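Long-range contact in probable intron-encoded endonuclease 1 (Wickerhamomyces canadensis, PDB 6X1J), which cleaves a specific DNA target as a LAGLIDADG homing endonuclease, serving the homing of an intron of the mitochondrial 21S rRNA gene: residues W29-N43 with Y70-V82. Sequence-based numbering, arbitrary orientation.
Sequences WTTLSKIQEETLIGN and YIEHIVRVFDEYV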
loop_
_atom_site.group_PDB
_atom_site.type_symbol
_atom_site.label_atom_id
_atom_site.label_comp_id
_atom_site.label_asym_id
_atom_site.label_seq_id
_atom_site.Cartn_x
_atom_site.Cartn_y
_atom_site.Cartn_z
ATOM N N TRP A 29 13.225 -6.626 -17.349
ATOM C CA TRP A 29 12.043 -5.800 -16.977
ATOM C C TRP A 29 12.358 -4.309 -17.111
ATOM O O TRP A 29 13.382 -3.868 -16.546
ATOM C CB TRP A 29 11.592 -6.129 -15.537
ATOM C CG TRP A 29 10.940 -7.468 -15.494
ATOM C CD1 TRP A 29 9.701 -7.805 -15.965
ATOM C CD2 TRP A 29 11.579 -8.686 -15.103
ATOM N NE1 TRP A 29 9.504 -9.153 -15.838
ATOM C CE2 TRP A 29 10.646 -9.725 -15.331
ATOM C CE3 TRP A 29 12.833 -8.982 -14.563
ATOM C CZ2 TRP A 29 10.930 -11.054 -15.024
ATOM C CZ3 TRP A 29 13.118 -10.295 -14.272
ATOM C CH2 TRP A 29 12.183 -11.313 -14.509
ATOM N N THR A 30 11.420 -3.560 -17.687
ATOM C CA THR A 30 11.510 -2.092 -17.917
ATOM C C THR A 30 10.356 -1.356 -17.192
ATOM O O THR A 30 10.663 -0.445 -16.452
ATOM C CB THR A 30 11.627 -1.813 -19.426
ATOM O OG1 THR A 30 10.455 -2.268 -20.087
ATOM C CG2 THR A 30 12.785 -2.519 -20.093
ATOM N N THR A 31 9.081 -1.722 -17.368
ATOM C CA THR A 31 7.928 -1.000 -16.730
ATOM C C THR A 31 7.074 -1.934 -15.835
ATOM O O THR A 31 6.985 -3.145 -16.118
ATOM C CB THR A 31 7.101 -0.273 -17.804
ATOM O OG1 THR A 31 6.559 -1.258 -18.676
ATOM C CG2 THR A 31 7.917 0.693 -18.641
ATOM N N LEU A 32 6.425 -1.399 -14.793
ATOM C CA LEU A 32 5.466 -2.203 -13.978
ATOM C C LEU A 32 4.313 -2.589 -14.895
ATOM O O LEU A 32 4.004 -1.828 -15.798
ATOM C CB LEU A 32 4.971 -1.419 -12.759
ATOM C CG LEU A 32 6.070 -1.047 -11.759
ATOM C CD1 LEU A 32 5.507 -0.265 -10.583
ATOM C CD2 LEU A 32 6.847 -2.279 -11.295
ATOM N N SER A 33 3.770 -3.788 -14.708
ATOM C CA SER A 33 2.489 -4.219 -15.302
ATOM C C SER A 33 1.392 -3.260 -14.812
ATOM O O SER A 33 1.614 -2.589 -13.761
ATOM C CB SER A 33 2.196 -5.667 -14.934
ATOM O OG SER A 33 1.934 -5.804 -13.530
ATOM N N LYS A 34 0.263 -3.232 -15.530
ATOM C CA LYS A 34 -0.988 -2.583 -15.098
ATOM C C LYS A 34 -1.305 -3.039 -13.659
ATOM O O LYS A 34 -1.540 -2.137 -12.805
ATOM C CB LYS A 34 -2.125 -2.925 -16.074
ATOM C CG LYS A 34 -3.393 -2.081 -15.923
ATOM C CD LYS A 34 -4.483 -2.385 -16.954
ATOM C CE LYS A 34 -5.643 -1.411 -16.965
ATOM N NZ LYS A 34 -6.606 -1.609 -15.849
ATOM N N ILE A 35 -1.280 -4.365 -13.392
ATOM C CA ILE A 35 -1.644 -4.911 -12.053
ATOM C C ILE A 35 -0.699 -4.355 -11.001
ATOM O O ILE A 35 -1.172 -3.890 -9.931
ATOM C CB ILE A 35 -1.654 -6.438 -12.042
ATOM C CG1 ILE A 35 -2.849 -6.972 -12.837
ATOM C CG2 ILE A 35 -1.637 -6.933 -10.602
ATOM C CD1 ILE A 35 -2.920 -8.481 -12.919
ATOM N N GLN A 36 0.589 -4.400 -11.271
ATOM C CA GLN A 36 1.600 -3.955 -10.288
ATOM C C GLN A 36 1.428 -2.466 -10.030
ATOM O O GLN A 36 1.583 -2.037 -8.871
ATOM C CB GLN A 36 2.990 -4.262 -10.820
ATOM C CG GLN A 36 3.286 -5.749 -10.768
ATOM C CD GLN A 36 4.470 -6.186 -11.600
ATOM O OE1 GLN A 36 4.878 -5.541 -12.568
ATOM N NE2 GLN A 36 5.048 -7.296 -11.179
ATOM N N GLU A 37 1.123 -1.711 -11.083
ATOM C CA GLU A 37 1.109 -0.237 -10.988
ATOM C C GLU A 37 -0.048 0.103 -10.049
ATOM O O GLU A 37 0.190 0.888 -9.130
ATOM C CB GLU A 37 0.978 0.406 -12.370
ATOM C CG GLU A 37 1.014 1.918 -12.333
ATOM C CD GLU A 37 0.444 2.590 -13.579
ATOM O OE1 GLU A 37 0.740 2.103 -14.685
ATOM O OE2 GLU A 37 -0.305 3.598 -13.444
ATOM N N GLU A 38 -1.223 -0.471 -10.320
ATOM C CA GLU A 38 -2.502 -0.166 -9.613
ATOM C C GLU A 38 -2.407 -0.691 -8.191
ATOM O O GLU A 38 -2.802 0.033 -7.274
ATOM C CB GLU A 38 -3.736 -0.695 -10.357
ATOM C CG GLU A 38 -3.916 -0.028 -11.714
ATOM C CD GLU A 38 -5.048 -0.579 -12.570
ATOM O OE1 GLU A 38 -5.948 -1.267 -12.032
ATOM O OE2 GLU A 38 -5.037 -0.303 -13.779
ATOM N N THR A 39 -1.848 -1.885 -7.992
ATOM C CA THR A 39 -1.565 -2.390 -6.630
ATOM C C THR A 39 -0.714 -1.338 -5.889
ATOM O O THR A 39 -1.014 -0.979 -4.734
ATOM C CB THR A 39 -0.861 -3.757 -6.685
ATOM O OG1 THR A 39 -1.709 -4.710 -7.339
ATOM C CG2 THR A 39 -0.526 -4.218 -5.298
ATOM N N LEU A 40 0.348 -0.890 -6.532
ATOM C CA LEU A 40 1.427 -0.134 -5.863
ATOM C C LEU A 40 0.880 1.264 -5.532
ATOM O O LEU A 40 1.289 1.861 -4.514
ATOM C CB LEU A 40 2.633 -0.047 -6.803
ATOM C CG LEU A 40 3.778 0.843 -6.311
ATOM C CD1 LEU A 40 4.176 0.510 -4.888
ATOM C CD2 LEU A 40 5.000 0.745 -7.198
ATOM N N ILE A 41 -0.033 1.768 -6.335
ATOM C CA ILE A 41 -0.649 3.101 -6.018
ATOM C C ILE A 41 -1.377 2.969 -4.674
ATOM O O ILE A 41 -1.249 3.881 -3.824
ATOM C CB ILE A 41 -1.563 3.574 -7.163
ATOM C CG1 ILE A 41 -0.709 4.054 -8.337
ATOM C CG2 ILE A 41 -2.565 4.621 -6.698
ATOM C CD1 ILE A 41 -1.399 3.883 -9.666
ATOM N N GLY A 42 -2.113 1.885 -4.486
ATOM C CA GLY A 42 -2.770 1.613 -3.193
ATOM C C GLY A 42 -1.756 1.508 -2.065
ATOM O O GLY A 42 -1.996 2.110 -0.989
ATOM N N ASN A 43 -0.662 0.765 -2.272
ATOM C CA ASN A 43 0.284 0.433 -1.183
ATOM C C ASN A 43 1.002 1.709 -0.728
ATOM O O ASN A 43 1.406 1.770 0.451
ATOM C CB ASN A 43 1.232 -0.680 -1.609
ATOM C CG ASN A 43 0.593 -2.057 -1.556
ATOM O OD1 ASN A 43 0.736 -2.820 -2.509
ATOM N ND2 ASN A 43 -0.117 -2.380 -0.468
ATOM N N TYR A 70 -0.201 -11.692 4.289
ATOM C CA TYR A 70 -0.348 -10.450 3.476
ATOM C C TYR A 70 0.976 -10.083 2.790
ATOM O O TYR A 70 0.968 -9.878 1.558
ATOM C CB TYR A 70 -0.882 -9.265 4.294
ATOM C CG TYR A 70 -1.186 -8.046 3.449
ATOM C CD1 TYR A 70 -2.018 -8.139 2.341
ATOM C CD2 TYR A 70 -0.651 -6.799 3.738
ATOM C CE1 TYR A 70 -2.310 -7.037 1.551
ATOM C CE2 TYR A 70 -0.935 -5.690 2.955
ATOM C CZ TYR A 70 -1.765 -5.804 1.858
ATOM O OH TYR A 70 -2.047 -4.713 1.074
ATOM N N ILE A 71 2.077 -9.969 3.553
ATOM C CA ILE A 71 3.406 -9.676 2.965
ATOM C C ILE A 71 3.773 -10.738 1.923
ATOM O O ILE A 71 4.377 -10.365 0.877
ATOM C CB ILE A 71 4.505 -9.500 4.027
ATOM C CG1 ILE A 71 5.761 -8.891 3.404
ATOM C CG2 ILE A 71 4.820 -10.816 4.701
ATOM C CD1 ILE A 71 6.751 -8.290 4.426
ATOM N N GLU A 72 3.448 -12.000 2.143
ATOM C CA GLU A 72 3.800 -13.054 1.150
ATOM C C GLU A 72 2.994 -12.860 -0.150
ATOM O O GLU A 72 3.569 -13.028 -1.277
ATOM C CB GLU A 72 3.556 -14.457 1.709
ATOM C CG GLU A 72 4.595 -14.909 2.711
ATOM C CD GLU A 72 4.257 -16.231 3.391
ATOM O OE1 GLU A 72 3.250 -16.894 2.992
ATOM O OE2 GLU A 72 4.967 -16.578 4.334
ATOM N N HIS A 73 1.756 -12.389 -0.024
ATOM C CA HIS A 73 0.914 -11.987 -1.182
ATOM C C HIS A 73 1.539 -10.799 -1.960
ATOM O O HIS A 73 1.520 -10.838 -3.209
ATOM C CB HIS A 73 -0.491 -11.646 -0.691
ATOM C CG HIS A 73 -1.346 -11.094 -1.774
ATOM N ND1 HIS A 73 -1.898 -11.902 -2.761
ATOM C CD2 HIS A 73 -1.723 -9.824 -2.035
ATOM C CE1 HIS A 73 -2.616 -11.157 -3.571
ATOM N NE2 HIS A 73 -2.515 -9.874 -3.154
ATOM N N ILE A 74 2.004 -9.758 -1.261
ATOM C CA ILE A 74 2.567 -8.518 -1.887
ATOM C C ILE A 74 3.848 -8.917 -2.645
ATOM O O ILE A 74 3.972 -8.628 -3.859
ATOM C CB ILE A 74 2.808 -7.434 -0.815
ATOM C CG1 ILE A 74 1.500 -6.941 -0.180
ATOM C CG2 ILE A 74 3.611 -6.283 -1.399
ATOM C CD1 ILE A 74 0.554 -6.284 -1.150
ATOM N N VAL A 75 4.726 -9.664 -1.983
ATOM C CA VAL A 75 5.946 -10.223 -2.622
ATOM C C VAL A 75 5.581 -11.019 -3.881
ATOM O O VAL A 75 6.288 -10.816 -4.875
ATOM C CB VAL A 75 6.829 -10.988 -1.637
ATOM C CG1 VAL A 75 7.887 -11.809 -2.360
ATOM C CG2 VAL A 75 7.506 -10.031 -0.675
ATOM N N ARG A 76 4.542 -11.855 -3.910
ATOM C CA ARG A 76 4.180 -12.571 -5.175
ATOM C C ARG A 76 3.783 -11.534 -6.238
ATOM O O ARG A 76 4.271 -11.681 -7.374
ATOM C CB ARG A 76 3.122 -13.662 -4.993
ATOM C CG ARG A 76 3.655 -14.950 -4.367
ATOM C CD ARG A 76 2.708 -16.157 -4.243
ATOM N NE ARG A 76 1.413 -15.853 -3.624
ATOM C CZ ARG A 76 1.132 -15.815 -2.301
ATOM N NH1 ARG A 76 -0.087 -15.483 -1.897
ATOM N NH2 ARG A 76 2.053 -16.075 -1.381
ATOM N N VAL A 77 3.018 -10.470 -5.907
ATOM C CA VAL A 77 2.626 -9.421 -6.920
ATOM C C VAL A 77 3.887 -8.796 -7.572
ATOM O O VAL A 77 3.925 -8.601 -8.784
ATOM C CB VAL A 77 1.723 -8.325 -6.306
ATOM C CG1 VAL A 77 1.445 -7.216 -7.312
ATOM C CG2 VAL A 77 0.422 -8.866 -5.768
ATOM N N PHE A 78 4.894 -8.443 -6.789
ATOM C CA PHE A 78 6.173 -7.875 -7.249
ATOM C C PHE A 78 7.284 -8.950 -7.279
ATOM O O PHE A 78 8.443 -8.658 -6.915
ATOM C CB PHE A 78 6.493 -6.700 -6.321
ATOM C CG PHE A 78 5.420 -5.630 -6.347
ATOM C CD1 PHE A 78 5.343 -4.732 -7.407
ATOM C CD2 PHE A 78 4.469 -5.547 -5.334
ATOM C CE1 PHE A 78 4.360 -3.748 -7.433
ATOM C CE2 PHE A 78 3.491 -4.562 -5.364
ATOM C CZ PHE A 78 3.431 -3.675 -6.419
ATOM N N ASP A 79 6.947 -10.182 -7.657
ATOM C CA ASP A 79 7.864 -11.362 -7.548
ATOM C C ASP A 79 9.254 -11.072 -8.174
ATOM O O ASP A 79 10.294 -11.131 -7.430
ATOM C CB ASP A 79 7.198 -12.588 -8.179
ATOM C CG ASP A 79 7.900 -13.854 -7.741
ATOM O OD1 ASP A 79 8.232 -13.945 -6.517
ATOM O OD2 ASP A 79 8.174 -14.694 -8.627
ATOM N N GLU A 80 9.277 -10.690 -9.456
ATOM C CA GLU A 80 10.511 -10.356 -10.233
ATOM C C GLU A 80 11.489 -9.518 -9.415
ATOM O O GLU A 80 12.672 -9.641 -9.665
ATOM C CB GLU A 80 10.284 -9.357 -11.373
ATOM C CG GLU A 80 9.230 -9.721 -12.386
ATOM C CD GLU A 80 7.804 -9.404 -12.019
ATOM O OE1 GLU A 80 7.234 -8.457 -12.574
ATOM O OE2 GLU A 80 7.260 -10.148 -11.226
ATOM N N TYR A 81 11.000 -8.547 -8.645
ATOM C CA TYR A 81 11.810 -7.412 -8.129
ATOM C C TYR A 81 12.359 -7.753 -6.750
ATOM O O TYR A 81 13.121 -6.906 -6.211
ATOM C CB TYR A 81 11.007 -6.094 -8.103
ATOM C CG TYR A 81 10.538 -5.625 -9.459
ATOM C CD1 TYR A 81 11.375 -4.886 -10.280
ATOM C CD2 TYR A 81 9.269 -5.929 -9.936
ATOM C CE1 TYR A 81 10.970 -4.455 -11.533
ATOM C CE2 TYR A 81 8.858 -5.542 -11.198
ATOM C CZ TYR A 81 9.716 -4.802 -12.003
ATOM O OH TYR A 81 9.341 -4.402 -13.251
ATOM N N VAL A 82 11.945 -8.904 -6.208
ATOM C CA VAL A 82 12.202 -9.363 -4.805
ATOM C C VAL A 82 12.995 -10.682 -4.816
ATOM O O VAL A 82 12.400 -11.737 -5.187
ATOM C CB VAL A 82 10.902 -9.575 -4.002
ATOM C CG1 VAL A 82 11.234 -9.890 -2.547
ATOM C CG2 VAL A 82 9.968 -8.379 -4.098
HETATM O O HOH W 1 7.081 -6.123 -13.944
#
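The buried amide of Gln36 spends both N-H groups of NE2 on the segment 70-82: one runs almost straight to Val77 O (2.9 Å), near the end of its helix, the other to Glu80 OE1 (2.8 Å) on the syn side, tilted 24° out of the carboxylate plane. Both acceptors lie in the amide plane, which fixes the rotation of the group. OE1 of Gln36 accepts from Ser33 N, while Ser33 OG takes Gln36 N, a capping box that starts helix 34-45; a water links Gln36 OE1, Glu80 OE1 and Tyr81 OH. With an alanine at Gln36, Val77 O and Glu80 OE1 would probably lose their shared donor, and Ser33 N its acceptor. Glu80 bends at chi2 (83°), so that its carboxylate turns to the amide while CG lies over one face of Trp29, 3.6 Å from the centroid of the five-membered ring, a CH-pi contact. Leu32 CD2 rests against Tyr81 CE2. Phe78 packs its ring alongside Gln36, nearly parallel to the amide but displaced from it, with Gln36 O at its CZ edge and CE1 3.7 Å from Gln36 CB; CZ also meets Leu40 CB. Thr39 suits this buried face: OG1 bonds Ile35 O of its own helix, while CG2 packs on Val77 CG1 and Phe78 CE2. Asn43 OD1 touches Ile74 CD1, although ND2 and Tyr70 OH bond chiefly to Asp147, a potassium ligand. The axes of helix segments 34-43 and 70-77 approach to 11.2 Å, roughly antiparallel (140°). Ile74 and Leu40 reach strand 60-65, and Thr39 and Tyr70 touch helix 138-148, whose pairing with helix 34-45 is consistent with the paired LAGLIDADG helices.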